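Local coordinates for glutathione peroxidase-like protein (Trypanosoma brucei, PDB 3DWV) that probably reduces peroxides as a tryparedoxin-dependent peroxidase of the glutathione peroxidase family, with a thioredoxin-like fold, at residues A[71-76]-A[110-115]. The protein carries 1 engineered substitution. Residues are numbered along the deposited sequence; the frame is centred on the assembly and turned at random. Where two conformers were deposited one is given.
Sequences LYNKYK and KAEFPI
Tyr72 and Phe113 meet as a T-shaped aromatic pair where the C-terminal end of helix 64-75 packs against the loop that follows helix 100-103, a surface contact of the thioredoxin-like fold and an example of a helix packing against an irregular loop through a ring contact flanked by a polar network. The edge of Phe113 is turned to the face of Tyr72, the planes steeply inclined and the centroids 5.8 Å apart. On that same face a CH-pi contact is the more central one: Phe113 CB stands 3.7 Å from the centroid of the Tyr72 ring and only 5° off its normal. With CG anti to the backbone N (chi1 -177°), the Tyr72 ring projects toward the loop, where Phe113 CB lies over its face. The opposite face is covered by Lys76 CD, offset toward the rim, so the ring lies between Phe113 CB and the aliphatic chain of Lys76. Beyond the pair, Tyr72 and Phe113 both touch Val82 of strand 81-86, and Phe113 also reaches Ala68 and Thr69 about one helical turn back, while the backbone of Pro114 is hydrogen-bonded to that of Ala84, which joins the loop to 81-86, an edge strand of the sheet.

The polar layer runs along the solvent side. Asn73 ND2 donates to Glu112 OE2 at 3.1 Å, nearly straight at 166°; the acceptor lies in the amide plane, yet the carboxylate is met from above its own plane. This leaves two acceptors close together, Asn73 OD1 and Glu112 OE1, and the ammonium of Lys76 probably offsets their repulsion. Its salt bridge to the carboxylate is long, Lys76 NZ to Glu112 OE1 measuring 3.8 Å, whereas Lys76 NZ donates to Asn73 OD1 at 3.0 Å.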
loop_
_atom_site.group_PDB
_atom_site.type_symbol
_atom_site.label_atom_id
_atom_site.label_comp_id
_atom_site.label_asym_id
_atom_site.label_seq_id
_atom_site.Cartn_x
_atom_site.Cartn_y
_atom_site.Cartn_z
ATOM N N LEU A 71 6.768 7.531 -9.063
ATOM C CA LEU A 71 7.296 8.144 -7.834
ATOM C C LEU A 71 8.484 7.357 -7.319
ATOM O O LEU A 71 9.499 7.950 -6.905
ATOM C CB LEU A 71 6.243 8.201 -6.730
ATOM C CG LEU A 71 5.067 9.150 -6.973
ATOM C CD1 LEU A 71 3.880 8.868 -6.055
ATOM C CD2 LEU A 71 5.554 10.575 -6.821
ATOM N N TYR A 72 8.384 6.046 -7.314
ATOM C CA TYR A 72 9.506 5.191 -6.937
ATOM C C TYR A 72 10.789 5.537 -7.669
ATOM O O TYR A 72 11.865 5.767 -7.091
ATOM C CB TYR A 72 9.104 3.732 -7.232
ATOM C CG TYR A 72 10.186 2.770 -6.807
ATOM C CD1 TYR A 72 10.529 2.618 -5.466
ATOM C CD2 TYR A 72 10.861 2.034 -7.765
ATOM C CE1 TYR A 72 11.518 1.740 -5.051
ATOM C CE2 TYR A 72 11.859 1.145 -7.357
ATOM C CZ TYR A 72 12.177 1.012 -6.027
ATOM O OH TYR A 72 13.173 0.124 -5.698
ATOM N N ASN A 73 10.725 5.595 -9.011
ATOM C CA ASN A 73 11.940 5.816 -9.800
ATOM C C ASN A 73 12.430 7.247 -9.668
ATOM O O ASN A 73 13.639 7.512 -9.678
ATOM C CB ASN A 73 11.683 5.465 -11.275
ATOM C CG ASN A 73 11.592 3.963 -11.521
ATOM O OD1 ASN A 73 12.272 3.178 -10.833
ATOM N ND2 ASN A 73 10.760 3.606 -12.497
ATOM N N LYS A 74 11.513 8.199 -9.536
ATOM C CA LYS A 74 11.902 9.585 -9.359
ATOM C C LYS A 74 12.638 9.845 -8.059
ATOM O O LYS A 74 13.558 10.672 -8.058
ATOM C CB LYS A 74 10.623 10.433 -9.370
ATOM C CG LYS A 74 10.932 11.913 -9.285
ATOM C CD LYS A 74 10.212 12.679 -10.373
ATOM C CE LYS A 74 8.842 13.093 -9.896
ATOM N NZ LYS A 74 8.429 14.408 -10.511
ATOM N N TYR A 75 12.236 9.217 -6.962
ATOM C CA TYR A 75 12.646 9.624 -5.627
ATOM C C TYR A 75 13.399 8.552 -4.855
ATOM O O TYR A 75 13.910 8.873 -3.758
ATOM C CB TYR A 75 11.417 10.067 -4.786
ATOM C CG TYR A 75 10.788 11.329 -5.359
ATOM C CD1 TYR A 75 11.478 12.551 -5.276
ATOM C CD2 TYR A 75 9.530 11.324 -5.967
ATOM C CE1 TYR A 75 10.910 13.714 -5.790
ATOM C CE2 TYR A 75 8.970 12.502 -6.492
ATOM C CZ TYR A 75 9.679 13.685 -6.400
ATOM O OH TYR A 75 9.131 14.845 -6.916
ATOM N N LYS A 76 13.482 7.312 -5.383
ATOM C CA LYS A 76 14.267 6.339 -4.598
ATOM C C LYS A 76 15.702 6.816 -4.348
ATOM O O LYS A 76 16.365 6.410 -3.390
ATOM C CB LYS A 76 14.220 4.983 -5.296
ATOM C CG LYS A 76 14.709 5.012 -6.747
ATOM C CD LYS A 76 14.642 3.600 -7.340
ATOM C CE LYS A 76 15.231 3.601 -8.743
ATOM N NZ LYS A 76 14.760 2.365 -9.450
ATOM N N LYS A 110 3.782 -7.693 -11.135
ATOM C CA LYS A 110 5.218 -7.429 -11.222
ATOM C C LYS A 110 5.528 -5.942 -11.157
ATOM O O LYS A 110 4.832 -5.113 -11.750
ATOM C CB LYS A 110 5.823 -7.939 -12.548
ATOM C CG LYS A 110 5.789 -9.449 -12.748
ATOM C CD LYS A 110 6.402 -9.928 -14.039
ATOM C CE LYS A 110 6.076 -9.270 -15.343
ATOM N NZ LYS A 110 4.708 -9.401 -15.910
ATOM N N ALA A 111 6.627 -5.606 -10.486
ATOM C CA ALA A 111 7.037 -4.218 -10.338
ATOM C C ALA A 111 8.526 -4.052 -10.008
ATOM O O ALA A 111 9.279 -4.929 -9.579
ATOM C CB ALA A 111 6.200 -3.575 -9.244
ATOM N N GLU A 112 9.003 -2.798 -10.161
ATOM C CA GLU A 112 10.388 -2.471 -9.852
ATOM C C GLU A 112 10.633 -2.319 -8.356
ATOM O O GLU A 112 11.773 -2.394 -7.886
ATOM C CB GLU A 112 10.664 -1.155 -10.569
ATOM C CG GLU A 112 11.112 -1.325 -12.015
ATOM C CD GLU A 112 11.658 0.025 -12.485
ATOM O OE1 GLU A 112 12.773 0.399 -12.036
ATOM O OE2 GLU A 112 10.913 0.649 -13.255
ATOM N N PHE A 113 9.543 -2.090 -7.611
ATOM C CA PHE A 113 9.625 -1.844 -6.156
ATOM C C PHE A 113 9.327 -3.128 -5.402
ATOM O O PHE A 113 8.804 -4.057 -6.044
ATOM C CB PHE A 113 8.673 -0.722 -5.752
ATOM C CG PHE A 113 7.322 -0.675 -6.444
ATOM C CD1 PHE A 113 6.285 -1.478 -6.021
ATOM C CD2 PHE A 113 7.036 0.130 -7.515
ATOM C CE1 PHE A 113 5.018 -1.482 -6.579
ATOM C CE2 PHE A 113 5.793 0.182 -8.102
ATOM C CZ PHE A 113 4.749 -0.654 -7.675
ATOM N N PRO A 114 9.629 -3.251 -4.113
ATOM C CA PRO A 114 9.335 -4.468 -3.348
ATOM C C PRO A 114 7.862 -4.823 -3.208
ATOM O O PRO A 114 6.996 -3.992 -2.928
ATOM C CB PRO A 114 9.887 -4.160 -1.944
ATOM C CG PRO A 114 11.026 -3.214 -2.261
ATOM C CD PRO A 114 10.386 -2.278 -3.289
ATOM N N ILE A 115 7.646 -6.143 -3.365
ATOM C CA ILE A 115 6.303 -6.694 -3.184
ATOM C C ILE A 115 6.376 -7.710 -2.047
ATOM O O ILE A 115 7.270 -8.559 -1.972
ATOM C CB ILE A 115 5.735 -7.368 -4.437
ATOM C CG1 ILE A 115 5.796 -6.465 -5.670
ATOM C CG2 ILE A 115 4.323 -7.879 -4.221
ATOM C CD1 ILE A 115 5.752 -7.195 -6.984
#